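PDB 4ZL8: Thiol:disulfide interchange protein DsbA from Pseudomonas aeruginosa, which probably introduces disulfide bonds into proteins of the periplasm by passing on its own redox-active disulfide. Local coordinates for residues Tyr12-Pro18 with Gly160-Phe164; Ile27-Phe33 with Val153-Asn159; Leu63-Phe67 with Ala141-Ala145. The protein carries 1 engineered substitution. One frame throughout, in Å; residues are numbered along the deposited sequence.

Contact 1 of 3, residues Tyr12-Pro18 with Gly160-Phe164; sequences YVELSSP and GKYRF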
loop_
_atom_site.group_PDB
_atom_site.type_symbol
_atom_site.label_atom_id
_atom_site.label_comp_id
_atom_site.label_asym_id
_atom_site.label_seq_id
_atom_site.Cartn_x
_atom_site.Cartn_y
_atom_site.Cartn_z
ATOM N N TYR A 12 -8.952 -4.109 16.030
ATOM C CA TYR A 12 -9.026 -4.675 14.685
ATOM C C TYR A 12 -10.354 -5.393 14.529
ATOM O O TYR A 12 -11.001 -5.712 15.522
ATOM C CB TYR A 12 -7.879 -5.673 14.426
ATOM C CG TYR A 12 -7.957 -6.954 15.228
ATOM C CD1 TYR A 12 -8.456 -8.129 14.673
ATOM C CD2 TYR A 12 -7.503 -6.996 16.537
ATOM C CE1 TYR A 12 -8.524 -9.287 15.417
ATOM C CE2 TYR A 12 -7.568 -8.149 17.293
ATOM C CZ TYR A 12 -8.068 -9.299 16.725
ATOM O OH TYR A 12 -8.137 -10.459 17.468
ATOM N N VAL A 13 -10.718 -5.670 13.274
ATOM C CA VAL A 13 -11.863 -6.535 13.021
ATOM C C VAL A 13 -11.420 -7.696 12.145
ATOM O O VAL A 13 -10.500 -7.565 11.351
ATOM C CB VAL A 13 -13.037 -5.778 12.349
ATOM C CG1 VAL A 13 -13.521 -4.657 13.220
ATOM C CG2 VAL A 13 -12.650 -5.274 10.948
ATOM N N GLU A 14 -12.099 -8.821 12.307
ATOM C CA GLU A 14 -11.901 -9.959 11.419
ATOM C C GLU A 14 -12.918 -9.896 10.277
ATOM O O GLU A 14 -14.122 -9.726 10.498
ATOM C CB GLU A 14 -12.043 -11.272 12.181
ATOM C CG GLU A 14 -11.626 -12.453 11.334
ATOM C CD GLU A 14 -11.416 -13.718 12.131
ATOM O OE1 GLU A 14 -11.583 -14.801 11.532
ATOM O OE2 GLU A 14 -11.078 -13.628 13.338
ATOM N N LEU A 15 -12.428 -10.000 9.049
ATOM C CA LEU A 15 -13.313 -10.026 7.898
ATOM C C LEU A 15 -14.074 -11.352 7.876
ATOM O O LEU A 15 -13.449 -12.419 7.902
ATOM C CB LEU A 15 -12.484 -9.854 6.620
ATOM C CG LEU A 15 -11.680 -8.560 6.509
ATOM C CD1 LEU A 15 -10.881 -8.528 5.233
ATOM C CD2 LEU A 15 -12.605 -7.354 6.563
ATOM N N SER A 16 -15.403 -11.301 7.790
ATOM C CA SER A 16 -16.198 -12.514 7.786
ATOM C C SER A 16 -15.973 -13.333 6.502
ATOM O O SER A 16 -16.177 -14.559 6.508
ATOM C CB SER A 16 -17.675 -12.226 8.018
ATOM O OG SER A 16 -18.284 -11.579 6.921
ATOM N N SER A 17 -15.553 -12.653 5.434
ATOM C CA SER A 17 -15.139 -13.300 4.184
ATOM C C SER A 17 -13.663 -12.977 3.933
ATOM O O SER A 17 -13.359 -11.963 3.315
ATOM C CB SER A 17 -15.990 -12.815 3.011
ATOM O OG SER A 17 -17.351 -13.205 3.141
ATOM N N PRO A 18 -12.754 -13.814 4.460
ATOM C CA PRO A 18 -11.325 -13.599 4.228
ATOM C C PRO A 18 -10.990 -13.555 2.745
ATOM O O PRO A 18 -11.650 -14.185 1.912
ATOM C CB PRO A 18 -10.660 -14.801 4.896
ATOM C CG PRO A 18 -11.648 -15.284 5.903
ATOM C CD PRO A 18 -13.008 -14.973 5.333
ATOM N N GLY A 160 -5.193 -11.117 4.723
ATOM C CA GLY A 160 -6.499 -11.112 4.083
ATOM C C GLY A 160 -7.654 -11.243 5.064
ATOM O O GLY A 160 -8.785 -11.474 4.665
ATOM N N LYS A 161 -7.352 -11.090 6.354
ATOM C CA LYS A 161 -8.271 -11.493 7.415
ATOM C C LYS A 161 -8.575 -10.406 8.443
ATOM O O LYS A 161 -9.650 -10.440 9.038
ATOM C CB LYS A 161 -7.687 -12.708 8.178
ATOM C CG LYS A 161 -7.773 -14.019 7.430
ATOM C CD LYS A 161 -7.107 -15.138 8.224
ATOM C CE LYS A 161 -6.793 -16.325 7.333
ATOM N NZ LYS A 161 -5.925 -17.339 7.985
ATOM N N TYR A 162 -7.615 -9.535 8.746
ATOM C CA TYR A 162 -7.759 -8.610 9.873
ATOM C C TYR A 162 -7.546 -7.193 9.381
ATOM O O TYR A 162 -6.509 -6.896 8.773
ATOM C CB TYR A 162 -6.736 -8.910 10.976
ATOM C CG TYR A 162 -6.658 -10.351 11.376
ATOM C CD1 TYR A 162 -7.663 -10.945 12.116
ATOM C CD2 TYR A 162 -5.569 -11.122 11.003
ATOM C CE1 TYR A 162 -7.580 -12.285 12.486
ATOM C CE2 TYR A 162 -5.483 -12.442 11.353
ATOM C CZ TYR A 162 -6.490 -13.010 12.092
ATOM O OH TYR A 162 -6.418 -14.320 12.467
ATOM N N ARG A 163 -8.506 -6.307 9.657
ATOM C CA ARG A 163 -8.413 -4.915 9.201
ATOM C C ARG A 163 -8.303 -3.991 10.392
ATOM O O ARG A 163 -9.019 -4.159 11.377
ATOM C CB ARG A 163 -9.629 -4.553 8.349
ATOM C CG ARG A 163 -9.534 -3.206 7.661
ATOM C CD ARG A 163 -10.840 -2.811 6.973
ATOM N NE ARG A 163 -11.908 -2.592 7.926
ATOM C CZ ARG A 163 -13.155 -3.027 7.795
ATOM N NH1 ARG A 163 -14.030 -2.742 8.731
ATOM N NH2 ARG A 163 -13.537 -3.765 6.748
ATOM N N PHE A 164 -7.419 -3.006 10.291
ATOM C CA PHE A 164 -7.217 -2.051 11.383
ATOM C C PHE A 164 -6.580 -0.784 10.844
ATOM O O PHE A 164 -6.042 -0.780 9.745
ATOM C CB PHE A 164 -6.394 -2.656 12.530
ATOM C CG PHE A 164 -5.085 -3.275 12.119
ATOM C CD1 PHE A 164 -5.058 -4.541 11.551
ATOM C CD2 PHE A 164 -3.863 -2.614 12.340
ATOM C CE1 PHE A 164 -3.861 -5.138 11.192
ATOM C CE2 PHE A 164 -2.660 -3.226 11.996
ATOM C CZ PHE A 164 -2.669 -4.480 11.411
#

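Contact 2 of 3, residues Ile27-Phe33 with Val153-Asn159; sequences IEVVELF and VPTMVVN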
loop_
_atom_site.group_PDB
_atom_site.type_symbol
_atom_site.label_atom_id
_atom_site.label_comp_id
_atom_site.label_asym_id
_atom_site.label_seq_id
_atom_site.Cartn_x
_atom_site.Cartn_y
_atom_site.Cartn_z
ATOM N N ILE A 27 2.665 -14.811 5.121
ATOM C CA ILE A 27 1.715 -14.025 5.869
ATOM C C ILE A 27 1.717 -12.620 5.296
ATOM O O ILE A 27 2.729 -11.921 5.343
ATOM C CB ILE A 27 2.060 -14.000 7.356
ATOM C CG1 ILE A 27 2.097 -15.427 7.912
ATOM C CG2 ILE A 27 1.076 -13.116 8.109
ATOM C CD1 ILE A 27 2.792 -15.534 9.249
ATOM N N GLU A 28 0.602 -12.234 4.696
ATOM C CA GLU A 28 0.535 -10.942 4.028
ATOM C C GLU A 28 0.321 -9.777 5.002
ATOM O O GLU A 28 -0.434 -9.893 5.957
ATOM C CB GLU A 28 -0.606 -10.968 3.013
ATOM C CG GLU A 28 -0.474 -9.905 1.930
ATOM C CD GLU A 28 -1.690 -9.830 1.018
ATOM O OE1 GLU A 28 -2.823 -9.912 1.533
ATOM O OE2 GLU A 28 -1.486 -9.723 -0.209
ATOM N N VAL A 29 0.981 -8.660 4.708
ATOM C CA VAL A 29 0.673 -7.400 5.377
ATOM C C VAL A 29 0.471 -6.355 4.298
ATOM O O VAL A 29 1.396 -6.076 3.539
ATOM C CB VAL A 29 1.804 -6.942 6.297
ATOM C CG1 VAL A 29 1.448 -5.613 6.948
ATOM C CG2 VAL A 29 2.100 -8.005 7.360
ATOM N N VAL A 30 -0.740 -5.819 4.199
ATOM C CA VAL A 30 -1.064 -4.791 3.211
ATOM C C VAL A 30 -1.273 -3.448 3.890
ATOM O O VAL A 30 -2.019 -3.358 4.863
ATOM C CB VAL A 30 -2.369 -5.157 2.484
ATOM C CG1 VAL A 30 -2.756 -4.047 1.503
ATOM C CG2 VAL A 30 -2.244 -6.482 1.751
ATOM N N GLU A 31 -0.578 -2.426 3.389
ATOM C CA GLU A 31 -0.929 -1.053 3.733
ATOM C C GLU A 31 -1.664 -0.460 2.543
ATOM O O GLU A 31 -1.074 -0.290 1.473
ATOM C CB GLU A 31 0.300 -0.194 4.050
ATOM C CG GLU A 31 -0.123 1.198 4.505
ATOM C CD GLU A 31 0.909 2.286 4.353
ATOM O OE1 GLU A 31 1.952 2.116 3.714
ATOM O OE2 GLU A 31 0.617 3.406 4.856
ATOM N N LEU A 32 -2.953 -0.182 2.710
ATOM C CA LEU A 32 -3.688 0.589 1.695
ATOM C C LEU A 32 -3.381 2.063 1.916
ATOM O O LEU A 32 -3.427 2.548 3.059
ATOM C CB LEU A 32 -5.190 0.319 1.747
ATOM C CG LEU A 32 -5.595 -1.109 1.320
ATOM C CD1 LEU A 32 -5.797 -1.938 2.547
ATOM C CD2 LEU A 32 -6.863 -1.102 0.466
ATOM N N PHE A 33 -3.035 2.748 0.831
ATOM C CA PHE A 33 -2.526 4.111 0.961
ATOM C C PHE A 33 -2.877 4.903 -0.298
ATOM O O PHE A 33 -3.330 4.363 -1.292
ATOM C CB PHE A 33 -1.000 4.097 1.169
ATOM C CG PHE A 33 -0.239 3.990 -0.100
ATOM C CD1 PHE A 33 -0.278 2.826 -0.853
ATOM C CD2 PHE A 33 0.517 5.047 -0.565
ATOM C CE1 PHE A 33 0.390 2.749 -2.043
ATOM C CE2 PHE A 33 1.182 4.962 -1.764
ATOM C CZ PHE A 33 1.135 3.811 -2.483
ATOM N N VAL A 153 -7.778 5.651 4.194
ATOM C CA VAL A 153 -6.371 5.297 4.302
ATOM C C VAL A 153 -5.686 6.226 5.304
ATOM O O VAL A 153 -6.207 7.323 5.576
ATOM C CB VAL A 153 -5.672 5.382 2.929
ATOM C CG1 VAL A 153 -6.230 4.308 1.991
ATOM C CG2 VAL A 153 -5.797 6.752 2.307
ATOM N N PRO A 154 -4.549 5.794 5.863
ATOM C CA PRO A 154 -3.952 4.459 5.712
ATOM C C PRO A 154 -4.733 3.413 6.497
ATOM O O PRO A 154 -5.207 3.679 7.598
ATOM C CB PRO A 154 -2.545 4.652 6.267
ATOM C CG PRO A 154 -2.678 5.784 7.255
ATOM C CD PRO A 154 -3.756 6.682 6.733
ATOM N N THR A 155 -4.840 2.213 5.919
ATOM C CA THR A 155 -5.489 1.076 6.567
ATOM C C THR A 155 -4.638 -0.144 6.329
ATOM O O THR A 155 -4.084 -0.336 5.247
ATOM C CB THR A 155 -6.890 0.841 6.006
ATOM O OG1 THR A 155 -7.717 1.970 6.306
ATOM C CG2 THR A 155 -7.551 -0.408 6.592
ATOM N N MET A 156 -4.518 -0.953 7.372
ATOM C CA MET A 156 -3.738 -2.182 7.312
ATOM C C MET A 156 -4.672 -3.385 7.214
ATOM O O MET A 156 -5.743 -3.414 7.829
ATOM C CB MET A 156 -2.936 -2.354 8.597
ATOM C CG MET A 156 -2.035 -1.196 8.961
ATOM S SD MET A 156 -0.800 -0.812 7.702
ATOM C CE MET A 156 0.076 -2.337 7.559
ATOM N N VAL A 157 -4.241 -4.383 6.440
ATOM C CA VAL A 157 -4.905 -5.685 6.419
ATOM C C VAL A 157 -3.846 -6.767 6.537
ATOM O O VAL A 157 -2.892 -6.809 5.757
ATOM C CB VAL A 157 -5.777 -5.931 5.149
ATOM C CG1 VAL A 157 -6.448 -7.297 5.228
ATOM C CG2 VAL A 157 -6.809 -4.830 4.972
ATOM N N VAL A 158 -4.013 -7.627 7.537
ATOM C CA VAL A 158 -3.110 -8.753 7.737
ATOM C C VAL A 158 -3.742 -10.059 7.297
ATOM O O VAL A 158 -4.871 -10.403 7.713
ATOM C CB VAL A 158 -2.629 -8.838 9.195
ATOM C CG1 VAL A 158 -1.870 -10.118 9.469
ATOM C CG2 VAL A 158 -1.727 -7.652 9.500
ATOM N N ASN A 159 -2.991 -10.751 6.439
ATOM C CA ASN A 159 -3.305 -12.067 5.887
ATOM C C ASN A 159 -4.707 -12.206 5.306
ATOM O O ASN A 159 -5.316 -13.270 5.341
ATOM C CB ASN A 159 -3.027 -13.186 6.896
ATOM C CG ASN A 159 -2.294 -14.338 6.277
ATOM O OD1 ASN A 159 -1.625 -14.182 5.255
ATOM N ND2 ASN A 159 -2.432 -15.514 6.881
HETATM O O HOH W 1 -3.627 -8.958 3.921
#

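Contact 3 of 3, residues Leu63-Phe67 with Ala141-Ala145; sequences LPALF and AKKLA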
loop_
_atom_site.group_PDB
_atom_site.type_symbol
_atom_site.label_atom_id
_atom_site.label_comp_id
_atom_site.label_asym_id
_atom_site.label_seq_id
_atom_site.Cartn_x
_atom_site.Cartn_y
_atom_site.Cartn_z
ATOM N N LEU A 63 -0.788 -1.214 -1.285
ATOM C CA LEU A 63 -1.848 -1.290 -2.275
ATOM C C LEU A 63 -2.489 0.091 -2.370
ATOM O O LEU A 63 -2.952 0.620 -1.365
ATOM C CB LEU A 63 -2.909 -2.289 -1.827
ATOM C CG LEU A 63 -3.959 -2.646 -2.883
ATOM C CD1 LEU A 63 -3.362 -3.446 -4.036
ATOM C CD2 LEU A 63 -5.076 -3.414 -2.175
ATOM N N PRO A 64 -2.503 0.672 -3.575
ATOM C CA PRO A 64 -3.103 1.999 -3.684
ATOM C C PRO A 64 -4.606 1.910 -3.605
ATOM O O PRO A 64 -5.197 1.030 -4.222
ATOM C CB PRO A 64 -2.673 2.450 -5.072
ATOM C CG PRO A 64 -2.623 1.193 -5.856
ATOM C CD PRO A 64 -2.114 0.142 -4.886
ATOM N N ALA A 65 -5.226 2.821 -2.861
ATOM C CA ALA A 65 -6.675 2.923 -2.765
ATOM C C ALA A 65 -7.141 3.721 -3.972
ATOM O O ALA A 65 -6.760 4.883 -4.162
ATOM C CB ALA A 65 -7.077 3.596 -1.470
ATOM N N LEU A 66 -7.918 3.065 -4.827
ATOM C CA LEU A 66 -8.368 3.652 -6.082
ATOM C C LEU A 66 -9.792 4.158 -5.895
ATOM O O LEU A 66 -10.757 3.573 -6.416
ATOM C CB LEU A 66 -8.275 2.624 -7.214
ATOM C CG LEU A 66 -6.888 2.008 -7.371
ATOM C CD1 LEU A 66 -6.936 0.909 -8.421
ATOM C CD2 LEU A 66 -5.840 3.047 -7.728
ATOM N N PHE A 67 -9.901 5.258 -5.165
ATOM C CA PHE A 67 -11.186 5.785 -4.709
ATOM C C PHE A 67 -11.650 6.947 -5.578
ATOM O O PHE A 67 -12.480 7.761 -5.157
ATOM C CB PHE A 67 -11.081 6.217 -3.248
ATOM C CG PHE A 67 -10.954 5.068 -2.286
ATOM C CD1 PHE A 67 -10.976 3.757 -2.749
ATOM C CD2 PHE A 67 -10.818 5.287 -0.927
ATOM C CE1 PHE A 67 -10.865 2.696 -1.881
ATOM C CE2 PHE A 67 -10.705 4.217 -0.055
ATOM C CZ PHE A 67 -10.730 2.928 -0.532
ATOM N N ALA A 141 -6.631 -4.139 -7.960
ATOM C CA ALA A 141 -6.491 -3.324 -6.757
ATOM C C ALA A 141 -7.831 -2.796 -6.293
ATOM O O ALA A 141 -8.106 -2.738 -5.090
ATOM C CB ALA A 141 -5.505 -2.205 -6.990
ATOM N N LYS A 142 -8.665 -2.377 -7.233
ATOM C CA LYS A 142 -9.992 -1.893 -6.901
ATOM C C LYS A 142 -10.801 -2.977 -6.209
ATOM O O LYS A 142 -11.426 -2.748 -5.173
ATOM C CB LYS A 142 -10.713 -1.442 -8.172
ATOM C CG LYS A 142 -12.105 -0.924 -7.937
ATOM C CD LYS A 142 -12.765 -0.547 -9.269
ATOM C CE LYS A 142 -14.239 -0.195 -9.116
ATOM N NZ LYS A 142 -14.445 1.133 -8.470
ATOM N N LYS A 143 -10.777 -4.171 -6.790
ATOM C CA LYS A 143 -11.552 -5.280 -6.257
ATOM C C LYS A 143 -11.043 -5.696 -4.873
ATOM O O LYS A 143 -11.831 -6.062 -4.015
ATOM C CB LYS A 143 -11.523 -6.469 -7.217
ATOM C CG LYS A 143 -12.348 -6.267 -8.476
ATOM C CD LYS A 143 -12.498 -7.571 -9.248
ATOM C CE LYS A 143 -13.355 -7.395 -10.494
ATOM N NZ LYS A 143 -13.706 -8.704 -11.109
ATOM N N LEU A 144 -9.730 -5.636 -4.651
ATOM C CA LEU A 144 -9.202 -5.956 -3.314
ATOM C C LEU A 144 -9.690 -4.987 -2.253
ATOM O O LEU A 144 -10.142 -5.398 -1.188
ATOM C CB LEU A 144 -7.672 -6.022 -3.321
ATOM C CG LEU A 144 -7.096 -7.261 -3.977
ATOM C CD1 LEU A 144 -5.587 -7.083 -4.194
ATOM C CD2 LEU A 144 -7.367 -8.533 -3.151
ATOM N N ALA A 145 -9.667 -3.696 -2.543
ATOM C CA ALA A 145 -10.116 -2.733 -1.556
ATOM C C ALA A 145 -11.599 -2.950 -1.237
ATOM O O ALA A 145 -12.017 -2.817 -0.091
ATOM C CB ALA A 145 -9.862 -1.309 -2.041
#

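Contact 1 of 3, residues Tyr12-Pro18 with Gly160-Phe164
Leu-15 N donates to Lys-161 O over 2.8 Å, where the 12-18 chain is leaving the strand, and a reciprocal pair of backbone bonds follows next to it: Arg-163 N to Val-13 O at 2.9 Å and Val-13 N to Arg-163 O at 3.0 Å. All three are close to straight at the hydrogen. Between the Leu-15 bond and the Val-13/Arg-163 pair, Glu-14 and Tyr-162 form a non-hydrogen-bonded pair. Strand 13-14 is thereby added antiparallel to strand 162-165, as an outermost strand of the central sheet of the thioredoxin fold. On the other side of 160-164, Lys-161 and Tyr-162 together lie opposite Val-158 in a classic beta bulge.

Val-13 and Arg-163 project alongside each other on one face of the sheet. Val-13 CG2 sits over a face of the guanidinium, offset toward its rim and 3.6 Å from NH1, while Leu-15 CD2 reaches NH2 from a chain running nearly at right angles. NH2 itself is hydrogen-bonded to the carbonyl of Tyr-148. The Glu-14 and Tyr-162 side chains run together on the opposite face, with Glu-14 OE2 at the ring edge, 3.8 Å from Tyr-162 CE1. Tyr-162 OH hydrogen-bonds to Glu-186 of helix 172-188 and Lys-161 NZ forms a salt bridge with it, and the aliphatic start of Lys-161 lies over the Tyr-162 ring. With CG placed between its backbone N and carbonyl carbon (chi1 68°), Tyr-12 brings CE1 to 3.8 Å from Tyr-162 CD1, the two ring planes being 84° apart. Farther along, Pro-18 CB rests against Lys-161 CG at 3.9 Å.

Contact 2 of 3, residues Ile27-Phe33 with Val153-Asn159
Val-153 lays its CG1 methyl 3.5 Å from Leu-32 O, at the start of the antiparallel pairing of strands 27-33 and 155-158 in the core of the thioredoxin fold. The next peptide bond, before Pro-154, is cis, the hallmark cis-proline of this family, and both residues touch Cys-40 of the redox-active disulfide. Pro-154 CB also lies alongside the Glu-31 side chain, 3.7 Å from OE2, whereas Glu-31 OE1 is held by a salt bridge to Arg-62. Thr-155 exchanges backbone bonds with Leu-32 in both directions, and its OG1 turns back to the carbonyl of Gly-152.

Two successive turns in the Met-156 chain (chi2 -59°, chi3 -58°) fold its tip back toward the neighbouring strand: SD comes to 3.8 Å from Glu-31 CG and CE to 3.6 Å from Val-29 CG1. Val-157, on the other face, makes the second two-way backbone pair with Val-30, and its CG2 meets Leu-32 CD1 at 3.9 Å. A water donates to Glu-28 OE1 at 2.7 Å and, weakly, to Val-157 O, while Ser-22 takes OE2; this buried carboxylate therefore has partners on both oxygens. Val-158 and Val-29 form a non-hydrogen-bonded pair. The backbone N of Asn-159 donates to Glu-28 O at 2.7 Å. In its side chain, ND2 hydrogen-bonds Glu-186, and OD1 replaces a main-chain acceptor, receiving Glu-28 N at 3.0 Å with the donor 39° above the amide carbonyl plane.

Contact 3 of 3, residues Leu63-Phe67 with Ala141-Ala145
Leu-63 and Leu-66 approach the methyl of Ala-141 from two sides. Leu-66 CD1 lies 3.7 Å and Leu-63 CD1 3.9 Å from Ala-141 CB, and the two methyls subtend about 141° at that carbon. The small side chain of the helix is thus held between two branched ones. Leu-63 carries its CG trans to the backbone N (chi1 -170°), which directs both branches at the helix: while CD1 goes to Ala-141, CD2 meets Leu-144 CB at 3.9 Å, the two leucine side chains crossing at about a right angle. Leu-66 CD1 also reaches the backbone at Lys-142 N, 3.9 Å away, and the same leucine touches Met-138 one turn earlier.

The contact is one of strand end against helix. Residues 63-67 run off strand 58-64, an outermost strand of the thioredoxin-fold sheet, into the helical insertion characteristic of DsbA proteins; helix 132-148 brings the chain back and packs beside that exit. The side-chain contacts are mainly apolar. The ring of Phe-67 is presented edge-on, its CE1 4.1 Å from Ala-145 CB with that methyl close to the ring plane, although the CB of the phenylalanine itself points away from the helix. One face of the same ring is occupied over its centre by the methyl of Ala-65, 3.7 Å above the plane, and Trp-71 of helix 70-84 also meets the ring, with the two planes about 20° apart.

The three contacts are nested along the chain, contact 3 inside contact 2 and contact 2 inside contact 1, and all reach the same sheet. Contacts 1 and 2, with centres about 10 Å apart, join through neighbouring strands: Phe-164 O lies 2.8 Å from Met-156 N, a probable hydrogen bond. On the other side, contacts 2 and 3, about 11 Å between centres, meet where Phe-33 O approaches Ala-65 N to 2.9 Å. Contacts 1 and 3 stay apart, their nearest atoms about 7 Å from each other. Contact 2 borders the redox site, Val-153 also touching Cys-37, and Val-153 CG1 packs against Ala-65 CB of contact 3 at 3.6 Å.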